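Local coordinates for protein lysine specific cysteine protease (PDB 3M1H) that is a secreted cysteine endopeptidase cleaving after lysine, the part studied here being its third cleaved adhesin domain, a calcium-binding module of a probable virulence factor, at residues L68-L73 and V173-G178. Residues are numbered along the deposited sequence; the frame is centred on the assembly and turned at random.
Sequences LVTPEL and VVITSG
L73 and I175 meet through one methyl each, CD1 of L73 lying 3.7 Å from CD1 of I175, and the two side chains cross at about a right angle. On I175, CG1 lies anti to the carbonyl carbon and beside the backbone N (chi1 -60°), and the extended chain beyond it holds CD1 out toward L73, whose CD1 it touches. T70 is a more distant neighbour at the edge of contact, its methyl CG2 standing 4.5 Å from the same I175 CD1.

The domain is a beta jelly roll, and the contact illustrates how the two sheets of such a fold close on each other near one end: strand 167-177 runs in one sheet, while 68-73 leaves strand 65-69 of the other and turns past P71. V5 and L81, on the strands flanking I175, and V155, against L73, extend the apolar layer between the sheets.

T70 is amphipathic here, and its rotamer sorts the two ends: CG2, anti to the carbonyl carbon, is turned to I175, while OG1 stands beside both the backbone N and the carbonyl carbon. From there OG1 is bonded to the carbonyl O of P71, 2.9 Å away. The C=O...OG1 angle is 138°, with the donor tilted 24° from the carbonyl plane. OG1 also hydrogen-bonds to V155 N, so this buried hydroxyl is bonded within its own loop and to the neighbouring strand 154-160.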
loop_
_atom_site.group_PDB
_atom_site.type_symbol
_atom_site.label_atom_id
_atom_site.label_comp_id
_atom_site.label_asym_id
_atom_site.label_seq_id
_atom_site.Cartn_x
_atom_site.Cartn_y
_atom_site.Cartn_z
ATOM N N LEU A 68 -3.841 -4.476 -2.791
ATOM C CA LEU A 68 -4.040 -3.494 -3.877
ATOM C C LEU A 68 -3.266 -4.018 -5.070
ATOM O O LEU A 68 -2.051 -4.135 -5.003
ATOM C CB LEU A 68 -3.543 -2.119 -3.448
ATOM C CG LEU A 68 -3.630 -1.019 -4.519
ATOM C CD1 LEU A 68 -5.086 -0.687 -4.844
ATOM C CD2 LEU A 68 -2.878 0.247 -4.056
ATOM N N VAL A 69 -3.985 -4.345 -6.150
ATOM C CA VAL A 69 -3.429 -5.033 -7.318
ATOM C C VAL A 69 -3.478 -4.109 -8.544
ATOM O O VAL A 69 -4.478 -3.436 -8.791
ATOM C CB VAL A 69 -4.163 -6.358 -7.587
ATOM C CG1 VAL A 69 -3.391 -7.147 -8.674
ATOM C CG2 VAL A 69 -4.308 -7.196 -6.280
ATOM N N THR A 70 -2.372 -4.055 -9.266
ATOM C CA THR A 70 -2.286 -3.284 -10.492
ATOM C C THR A 70 -3.197 -3.857 -11.568
ATOM O O THR A 70 -3.630 -5.008 -11.500
ATOM C CB THR A 70 -0.837 -3.305 -11.057
ATOM O OG1 THR A 70 -0.476 -4.634 -11.446
ATOM C CG2 THR A 70 0.166 -2.778 -10.037
ATOM N N PRO A 71 -3.436 -3.073 -12.626
ATOM C CA PRO A 71 -3.999 -3.694 -13.801
ATOM C C PRO A 71 -2.994 -4.669 -14.446
ATOM O O PRO A 71 -1.841 -4.735 -14.017
ATOM C CB PRO A 71 -4.211 -2.498 -14.745
ATOM C CG PRO A 71 -3.850 -1.269 -14.002
ATOM C CD PRO A 71 -3.001 -1.698 -12.868
ATOM N N GLU A 72 -3.454 -5.425 -15.444
ATOM C CA GLU A 72 -2.622 -6.403 -16.113
ATOM C C GLU A 72 -1.497 -5.691 -16.848
ATOM O O GLU A 72 -1.735 -4.691 -17.533
ATOM C CB GLU A 72 -3.454 -7.253 -17.071
ATOM C CG GLU A 72 -2.656 -8.406 -17.669
ATOM C CD GLU A 72 -3.403 -9.181 -18.737
ATOM O OE1 GLU A 72 -2.746 -9.955 -19.450
ATOM O OE2 GLU A 72 -4.627 -9.040 -18.851
ATOM N N LEU A 73 -0.282 -6.216 -16.679
ATOM C CA LEU A 73 0.960 -5.642 -17.173
ATOM C C LEU A 73 1.501 -6.541 -18.291
ATOM O O LEU A 73 1.245 -7.758 -18.299
ATOM C CB LEU A 73 1.970 -5.555 -16.040
ATOM C CG LEU A 73 1.591 -4.790 -14.761
ATOM C CD1 LEU A 73 2.590 -5.045 -13.627
ATOM C CD2 LEU A 73 1.451 -3.306 -15.030
ATOM N N VAL A 173 3.314 5.119 -7.788
ATOM C CA VAL A 173 3.704 3.791 -8.271
ATOM C C VAL A 173 4.075 3.886 -9.741
ATOM O O VAL A 173 3.246 4.251 -10.554
ATOM C CB VAL A 173 2.556 2.804 -8.088
ATOM C CG1 VAL A 173 2.927 1.420 -8.663
ATOM C CG2 VAL A 173 2.157 2.674 -6.608
ATOM N N VAL A 174 5.310 3.538 -10.074
ATOM C CA VAL A 174 5.814 3.598 -11.450
ATOM C C VAL A 174 6.443 2.243 -11.817
ATOM O O VAL A 174 7.211 1.697 -11.021
ATOM C CB VAL A 174 6.862 4.702 -11.637
ATOM C CG1 VAL A 174 7.286 4.783 -13.094
ATOM C CG2 VAL A 174 6.312 6.085 -11.181
ATOM N N ILE A 175 6.087 1.699 -12.980
ATOM C CA ILE A 175 6.658 0.445 -13.504
ATOM C C ILE A 175 7.184 0.741 -14.902
ATOM O O ILE A 175 6.472 1.290 -15.758
ATOM C CB ILE A 175 5.645 -0.715 -13.534
ATOM C CG1 ILE A 175 5.137 -1.007 -12.111
ATOM C CG2 ILE A 175 6.304 -1.966 -14.201
ATOM C CD1 ILE A 175 4.127 -2.115 -12.012
ATOM N N THR A 176 8.456 0.407 -15.096
ATOM C CA THR A 176 9.123 0.593 -16.370
ATOM C C THR A 176 9.480 -0.780 -16.909
ATOM O O THR A 176 9.768 -1.686 -16.139
ATOM C CB THR A 176 10.411 1.424 -16.211
ATOM O OG1 THR A 176 11.360 0.700 -15.415
ATOM C CG2 THR A 176 10.115 2.757 -15.536
ATOM N N SER A 177 9.480 -0.928 -18.222
ATOM C CA SER A 177 9.789 -2.242 -18.814
ATOM C C SER A 177 11.267 -2.308 -19.147
ATOM O O SER A 177 11.925 -1.274 -19.294
ATOM C CB SER A 177 8.940 -2.501 -20.049
ATOM O OG SER A 177 9.022 -1.405 -20.936
ATOM N N GLY A 178 11.782 -3.530 -19.246
ATOM C CA GLY A 178 13.172 -3.772 -19.623
ATOM C C GLY A 178 13.880 -4.583 -18.559
ATOM O O GLY A 178 13.826 -4.242 -17.373
#